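Side-chain contacts in cytochrome P450 113A1 (Saccharopolyspora erythraea, PDB 2JJN), which hydroxylates erythromycin D at C-12 of its macrolactone ring to give erythromycin C, acting as a heme-dependent monooxygenase: residues L257-A262 against R283-F288; W44-R47 against W51-F54. The protein carries 2 engineered substitutions. All blocks are in the same frame, centred on the assembly; numbering follows the deposited sequence.

Contact 1 (L257-A262 against R283-F288); sequences LDEHPA and RYRPPF. With HEM (protoporphyrin IX containing Fe), chain B.
E259 lays its carboxylate against the outer end of the R285 guanidinium, forming a two-pronged salt bridge in which NH1 and NH2 each take one oxygen. The R285 NH2 to E259 OE2 bond (3.0 Å) lies in the guanidinium plane and uses the syn lone pair of the oxygen. Its partner, R285 NH1 to E259 OE1 (2.9 Å), is more twisted, meeting the oxygen from above the carboxylate plane. The two flat groups are accordingly turned 57° apart. With CG anti to the carbonyl carbon (chi1 -68°) and the chain extended beyond it, E259 reaches out to R285, whose own extended chain comes from the opposite direction. Y284 CE2 lies over one face of the guanidinium, offset toward its rim, and a water bridges E259 OE1 (2.9 Å) and Y284 OH (2.6 Å). R285 has further holds: NE forms a salt bridge with E27, and NH1 also bonds to T256. Two carboxylates, E259 and E27, would therefore balance the charge of this buried arginine. Beyond it the chain turns toward the heme, where P287 CD packs on CMB of the HEM at 3.8 Å. The contact joins the C-terminal end of long helix 228-259 to the segment leaving helix 274-284, just after the ExxR pair, E280 and R283, of the cytochrome P450 fold.

Contact 2 (W44-R47 against W51-F54); sequences WQDR and WHVF
W44 and H52 exchange two backbone hydrogen bonds, W44 N to H52 O at 2.9 Å and H52 N to W44 O at 2.7 Å, and so form an antiparallel hydrogen-bonded pair; Q45 and W51 follow as a non-hydrogen-bonded one. Among the side-chain polar contacts, H52 NE2 donates to D46 OD2 (2.9 Å) almost straight, at 175°, with the oxygen in the imidazole plane but the donor well above the carboxylate plane. The other D46 oxygen, OD1, takes the backbone N-H groups of Y48 and V50. H52 ND1 is hydrogen-bonded to W315 NE1, so both ring nitrogens have a partner. A water accepts from W51 NE1 and donates to Q45 OE1. The D46 bonds span the turn of the 43-45/51-53 beta hairpin, which forms one margin of the P450 mixed beta sheet, while the H52 ND1 bond links it to the neighbouring strand 311-315. The nonpolar contacts divide between the sheet faces. On one, Q45 CB sits 3.6 Å above the centroid of the W51 six-membered ring, a CH-pi contact, and the extended glutamine lays its amide over CZ2 (Q45 CD to W51 CZ2 3.5 Å), tilted 24° from the indole. On the other, the W44 and H52 side chains run alongside each other, their rings oblique at 38°, with W44 CZ3 over one face of the imidazole and CE3 3.5 Å from H52 CD2; W44 CB touches the F54 ring edge at CE1, beside W33 of helix 27-40.

How the contacts relate
Starting from the N terminus, the chain runs through helix 27-40 into strand 43-45, and contact 2 closes the short hairpin loop with strand 51-53. Contact 1 opens some two hundred residues later and closes a second, longer loop that is largely helical, holding helix 262-269 and most of helix 274-284. The two are in series, neither nested nor crossing, with centres about 26 Å apart and no direct touch. Helix 27-40 nevertheless relates them, reaching contact 1 through E27 at its start and contact 2 through W33 further along. Thus the beta-sheet margin and the helical junction approaching the heme share one N-terminal helix.

Contact 1 (L257-A262 against R283-F288)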
loop_
_atom_site.group_PDB
_atom_site.type_symbol
_atom_site.label_atom_id
_atom_site.label_comp_id
_atom_site.label_asym_id
_atom_site.label_seq_id
_atom_site.Cartn_x
_atom_site.Cartn_y
_atom_site.Cartn_z
ATOM N N LEU A 257 7.105 -13.969 -9.401
ATOM C CA LEU A 257 7.880 -15.198 -9.386
ATOM C C LEU A 257 7.379 -16.210 -10.406
ATOM O O LEU A 257 8.196 -16.933 -10.989
ATOM C CB LEU A 257 7.881 -15.818 -7.987
ATOM C CG LEU A 257 8.553 -14.991 -6.924
ATOM C CD1 LEU A 257 8.359 -15.648 -5.517
ATOM C CD2 LEU A 257 10.071 -14.911 -7.242
ATOM N N ASP A 258 6.059 -16.261 -10.648
ATOM C CA ASP A 258 5.548 -17.224 -11.623
ATOM C C ASP A 258 6.076 -16.854 -13.034
ATOM O O ASP A 258 6.201 -17.735 -13.893
ATOM C CB ASP A 258 4.023 -17.120 -11.573
ATOM C CG ASP A 258 3.298 -18.230 -12.356
ATOM O OD1 ASP A 258 3.845 -19.359 -12.453
ATOM O OD2 ASP A 258 2.180 -17.923 -12.825
ATOM N N GLU A 259 6.384 -15.575 -13.256
ATOM C CA GLU A 259 6.948 -15.100 -14.534
ATOM C C GLU A 259 8.435 -15.359 -14.614
ATOM O O GLU A 259 9.004 -15.407 -15.710
ATOM C CB GLU A 259 6.665 -13.599 -14.728
ATOM C CG GLU A 259 5.168 -13.317 -14.939
ATOM C CD GLU A 259 4.852 -11.825 -14.813
ATOM O OE1 GLU A 259 5.753 -11.073 -14.448
ATOM O OE2 GLU A 259 3.693 -11.438 -15.037
ATOM N N HIS A 260 9.088 -15.543 -13.458
ATOM C CA HIS A 260 10.544 -15.788 -13.406
ATOM C C HIS A 260 10.782 -16.925 -12.446
ATOM O O HIS A 260 11.379 -16.737 -11.379
ATOM C CB HIS A 260 11.253 -14.527 -12.926
ATOM C CG HIS A 260 11.063 -13.411 -13.874
ATOM N ND1 HIS A 260 11.825 -13.295 -15.018
ATOM C CD2 HIS A 260 10.133 -12.431 -13.921
ATOM C CE1 HIS A 260 11.414 -12.232 -15.689
ATOM N NE2 HIS A 260 10.384 -11.701 -15.058
ATOM N N PRO A 261 10.284 -18.108 -12.808
ATOM C CA PRO A 261 10.138 -19.205 -11.861
ATOM C C PRO A 261 11.434 -19.830 -11.388
ATOM O O PRO A 261 11.366 -20.593 -10.441
ATOM C CB PRO A 261 9.254 -20.233 -12.600
ATOM C CG PRO A 261 9.523 -19.963 -14.067
ATOM C CD PRO A 261 9.706 -18.451 -14.135
ATOM N N ALA A 262 12.587 -19.490 -12.010
ATOM C CA ALA A 262 13.865 -19.998 -11.484
ATOM C C ALA A 262 14.062 -19.504 -10.060
ATOM O O ALA A 262 14.783 -20.131 -9.269
ATOM C CB ALA A 262 15.044 -19.543 -12.377
ATOM N N ARG A 283 9.639 -2.767 -6.152
ATOM C CA ARG A 283 10.063 -1.816 -7.215
ATOM C C ARG A 283 9.266 -2.080 -8.502
ATOM O O ARG A 283 8.763 -1.151 -9.186
ATOM C CB ARG A 283 11.560 -1.920 -7.489
ATOM C CG ARG A 283 12.029 -0.885 -8.507
ATOM C CD ARG A 283 13.468 -1.227 -8.964
ATOM N NE ARG A 283 13.517 -2.472 -9.769
ATOM C CZ ARG A 283 13.237 -2.509 -11.076
ATOM N NH1 ARG A 283 12.879 -1.374 -11.716
ATOM N NH2 ARG A 283 13.274 -3.660 -11.761
ATOM N N TYR A 284 9.166 -3.365 -8.862
ATOM C CA TYR A 284 8.640 -3.757 -10.133
ATOM C C TYR A 284 7.115 -3.534 -10.262
ATOM O O TYR A 284 6.644 -3.082 -11.321
ATOM C CB TYR A 284 9.044 -5.242 -10.321
ATOM C CG TYR A 284 8.903 -5.805 -11.704
ATOM C CD1 TYR A 284 9.789 -5.433 -12.703
ATOM C CD2 TYR A 284 7.938 -6.761 -11.958
ATOM C CE1 TYR A 284 9.669 -6.026 -13.982
ATOM C CE2 TYR A 284 7.822 -7.354 -13.213
ATOM C CZ TYR A 284 8.665 -6.987 -14.184
ATOM O OH TYR A 284 8.466 -7.615 -15.421
ATOM N N ARG A 285 6.394 -3.877 -9.199
ATOM C CA ARG A 285 4.928 -3.816 -9.190
ATOM C C ARG A 285 4.483 -3.189 -7.847
ATOM O O ARG A 285 3.915 -3.851 -6.992
ATOM C CB ARG A 285 4.352 -5.213 -9.389
ATOM C CG ARG A 285 4.333 -5.647 -10.855
ATOM C CD ARG A 285 3.793 -7.042 -10.979
ATOM N NE ARG A 285 3.472 -7.303 -12.401
ATOM C CZ ARG A 285 3.778 -8.425 -13.052
ATOM N NH1 ARG A 285 4.420 -9.443 -12.475
ATOM N NH2 ARG A 285 3.406 -8.530 -14.341
ATOM N N PRO A 286 4.728 -1.900 -7.698
ATOM C CA PRO A 286 4.362 -1.173 -6.440
ATOM C C PRO A 286 2.860 -1.254 -6.214
ATOM O O PRO A 286 2.101 -0.976 -7.122
ATOM C CB PRO A 286 4.788 0.273 -6.723
ATOM C CG PRO A 286 4.882 0.396 -8.226
ATOM C CD PRO A 286 5.337 -1.001 -8.700
ATOM N N PRO A 287 2.429 -1.663 -5.017
ATOM C CA PRO A 287 0.992 -1.739 -4.758
ATOM C C PRO A 287 0.272 -0.423 -4.979
ATOM O O PRO A 287 -0.851 -0.450 -5.485
ATOM C CB PRO A 287 0.951 -2.193 -3.299
ATOM C CG PRO A 287 2.229 -3.046 -3.144
ATOM C CD PRO A 287 3.220 -2.283 -3.940
ATOM N N PHE A 288 0.914 0.708 -4.631
ATOM C CA PHE A 288 0.321 2.015 -4.881
ATOM C C PHE A 288 1.160 2.666 -5.977
ATOM O O PHE A 288 2.268 3.129 -5.724
ATOM C CB PHE A 288 0.406 2.890 -3.637
ATOM C CG PHE A 288 -0.574 2.564 -2.580
ATOM C CD1 PHE A 288 -0.152 2.549 -1.266
ATOM C CD2 PHE A 288 -1.903 2.353 -2.869
ATOM C CE1 PHE A 288 -1.070 2.303 -0.226
ATOM C CE2 PHE A 288 -2.831 2.081 -1.844
ATOM C CZ PHE A 288 -2.391 2.055 -0.536
HETATM C CHA HEM B . 2.444 5.855 4.075
HETATM C CHB HEM B . 3.035 2.368 0.713
HETATM C CHC HEM B . 2.247 -0.997 4.111
HETATM C CHD HEM B . 0.869 2.463 7.241
HETATM C C1A HEM B . 2.732 5.167 2.914
HETATM C C2A HEM B . 3.112 5.802 1.647
HETATM C C3A HEM B . 3.258 4.849 0.722
HETATM C C4A HEM B . 2.975 3.575 1.352
HETATM C CMA HEM B . 3.622 5.038 -0.767
HETATM C CAA HEM B . 3.336 7.311 1.434
HETATM C CBA HEM B . 2.029 8.042 1.187
HETATM C CGA HEM B . 2.250 9.481 0.714
HETATM O O1A HEM B . 3.428 9.923 0.593
HETATM O O2A HEM B . 1.207 10.178 0.511
HETATM C C1B HEM B . 2.880 1.141 1.360
HETATM C C2B HEM B . 3.093 -0.147 0.749
HETATM C C3B HEM B . 2.883 -1.089 1.697
HETATM C C4B HEM B . 2.529 -0.371 2.915
HETATM C CMB HEM B . 3.500 -0.252 -0.736
HETATM C CAB HEM B . 2.926 -2.628 1.627
HETATM C CBB HEM B . 3.776 -3.214 0.846
HETATM C C1C HEM B . 1.804 -0.353 5.246
HETATM C C2C HEM B . 1.433 -1.015 6.487
HETATM C C3C HEM B . 1.048 -0.055 7.356
HETATM C C4C HEM B . 1.183 1.243 6.691
HETATM C CMC HEM B . 1.506 -2.553 6.675
HETATM C CAC HEM B . 0.514 -0.193 8.795
HETATM C CBC HEM B . 1.000 -1.075 9.668
HETATM C C1D HEM B . 1.154 3.650 6.638
HETATM C C2D HEM B . 0.881 4.911 7.250
HETATM C C3D HEM B . 1.380 5.948 6.297
HETATM C C4D HEM B . 1.903 5.229 5.174
HETATM C CMD HEM B . 0.205 5.164 8.631
HETATM C CAD HEM B . 1.322 7.479 6.450
HETATM C CBD HEM B . 2.619 8.027 7.076
HETATM C CGD HEM B . 2.583 9.524 7.104
HETATM O O1D HEM B . 1.732 10.146 6.446
HETATM O O2D HEM B . 3.437 10.099 7.812
HETATM N NA HEM B . 2.680 3.778 2.707
HETATM N NB HEM B . 2.488 0.993 2.687
HETATM N NC HEM B . 1.611 1.003 5.422
HETATM N ND HEM B . 1.770 3.870 5.390
HETATM FE FE HEM B . 2.294 2.409 4.080
HETATM O O HOH W 1 6.163 -8.666 -15.926
HETATM O O HOH W 2 0.218 2.450 3.303
#

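Contact 2 (W44-R47 against W51-F54)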
loop_
_atom_site.group_PDB
_atom_site.type_symbol
_atom_site.label_atom_id
_atom_site.label_comp_id
_atom_site.label_asym_id
_atom_site.label_seq_id
_atom_site.Cartn_x
_atom_site.Cartn_y
_atom_site.Cartn_z
ATOM N N TRP A 44 2.188 16.239 -17.163
ATOM C CA TRP A 44 1.049 16.188 -18.070
ATOM C C TRP A 44 -0.220 16.606 -17.316
ATOM O O TRP A 44 -0.430 16.201 -16.172
ATOM C CB TRP A 44 0.857 14.740 -18.562
ATOM C CG TRP A 44 -0.345 14.552 -19.407
ATOM C CD1 TRP A 44 -0.609 15.154 -20.608
ATOM C CD2 TRP A 44 -1.428 13.654 -19.143
ATOM N NE1 TRP A 44 -1.846 14.710 -21.088
ATOM C CE2 TRP A 44 -2.352 13.779 -20.212
ATOM C CE3 TRP A 44 -1.714 12.779 -18.100
ATOM C CZ2 TRP A 44 -3.567 13.029 -20.252
ATOM C CZ3 TRP A 44 -2.902 12.049 -18.123
ATOM C CH2 TRP A 44 -3.824 12.188 -19.192
ATOM N N GLN A 45 -1.078 17.394 -17.963
ATOM C CA GLN A 45 -2.310 17.868 -17.344
ATOM C C GLN A 45 -3.455 17.151 -18.017
ATOM O O GLN A 45 -3.579 17.194 -19.246
ATOM C CB GLN A 45 -2.431 19.369 -17.643
ATOM C CG GLN A 45 -3.686 20.002 -17.045
ATOM C CD GLN A 45 -3.879 21.455 -17.475
ATOM O OE1 GLN A 45 -4.533 22.298 -16.768
ATOM N NE2 GLN A 45 -3.347 21.775 -18.610
ATOM N N ASP A 46 -4.267 16.442 -17.237
ATOM C CA ASP A 46 -5.396 15.688 -17.770
ATOM C C ASP A 46 -6.676 16.505 -17.936
ATOM O O ASP A 46 -6.702 17.714 -17.652
ATOM C CB ASP A 46 -5.613 14.364 -17.001
ATOM C CG ASP A 46 -6.253 14.537 -15.638
ATOM O OD1 ASP A 46 -6.872 15.611 -15.379
ATOM O OD2 ASP A 46 -6.126 13.547 -14.864
ATOM N N ARG A 47 -7.730 15.820 -18.411
ATOM C CA ARG A 47 -8.963 16.567 -18.737
ATOM C C ARG A 47 -9.685 17.094 -17.509
ATOM O O ARG A 47 -10.629 17.926 -17.635
ATOM C CB ARG A 47 -9.901 15.694 -19.576
ATOM C CG ARG A 47 -10.507 14.537 -18.834
ATOM C CD ARG A 47 -11.564 13.884 -19.772
ATOM N NE ARG A 47 -12.602 13.175 -19.059
ATOM C CZ ARG A 47 -13.913 13.410 -19.157
ATOM N NH1 ARG A 47 -14.387 14.360 -19.958
ATOM N NH2 ARG A 47 -14.762 12.661 -18.458
ATOM N N TRP A 51 -2.684 17.058 -12.587
ATOM C CA TRP A 51 -1.378 16.975 -13.220
ATOM C C TRP A 51 -0.728 15.680 -12.820
ATOM O O TRP A 51 -1.131 15.019 -11.802
ATOM C CB TRP A 51 -0.519 18.150 -12.734
ATOM C CG TRP A 51 -1.026 19.454 -13.314
ATOM C CD1 TRP A 51 -2.141 20.163 -12.929
ATOM C CD2 TRP A 51 -0.468 20.163 -14.421
ATOM N NE1 TRP A 51 -2.293 21.289 -13.716
ATOM C CE2 TRP A 51 -1.277 21.316 -14.636
ATOM C CE3 TRP A 51 0.651 19.939 -15.261
ATOM C CZ2 TRP A 51 -1.002 22.256 -15.637
ATOM C CZ3 TRP A 51 0.937 20.887 -16.245
ATOM C CH2 TRP A 51 0.121 22.041 -16.413
ATOM N N HIS A 52 0.150 15.209 -13.681
ATOM C CA HIS A 52 0.765 13.915 -13.474
ATOM C C HIS A 52 2.264 14.062 -13.737
ATOM O O HIS A 52 2.669 14.664 -14.756
ATOM C CB HIS A 52 0.212 12.942 -14.520
ATOM C CG HIS A 52 -1.239 12.677 -14.331
ATOM N ND1 HIS A 52 -1.713 11.571 -13.648
ATOM C CD2 HIS A 52 -2.323 13.394 -14.716
ATOM C CE1 HIS A 52 -3.044 11.625 -13.622
ATOM N NE2 HIS A 52 -3.435 12.707 -14.277
ATOM N N VAL A 53 3.060 13.434 -12.868
ATOM C CA VAL A 53 4.513 13.583 -12.927
ATOM C C VAL A 53 5.103 12.179 -13.099
ATOM O O VAL A 53 4.813 11.277 -12.302
ATOM C CB VAL A 53 5.011 14.256 -11.651
ATOM C CG1 VAL A 53 6.531 14.259 -11.627
ATOM C CG2 VAL A 53 4.471 15.706 -11.662
ATOM N N PHE A 54 5.913 11.998 -14.156
ATOM C CA PHE A 54 6.335 10.650 -14.572
ATOM C C PHE A 54 7.796 10.257 -14.345
ATOM O O PHE A 54 8.109 9.073 -14.238
ATOM C CB PHE A 54 6.009 10.422 -16.063
ATOM C CG PHE A 54 4.532 10.560 -16.363
ATOM C CD1 PHE A 54 4.058 11.634 -17.106
ATOM C CD2 PHE A 54 3.637 9.686 -15.799
ATOM C CE1 PHE A 54 2.696 11.758 -17.384
ATOM C CE2 PHE A 54 2.243 9.796 -16.057
ATOM C CZ PHE A 54 1.775 10.858 -16.859
HETATM O O HOH W 3 -5.006 22.272 -13.852
#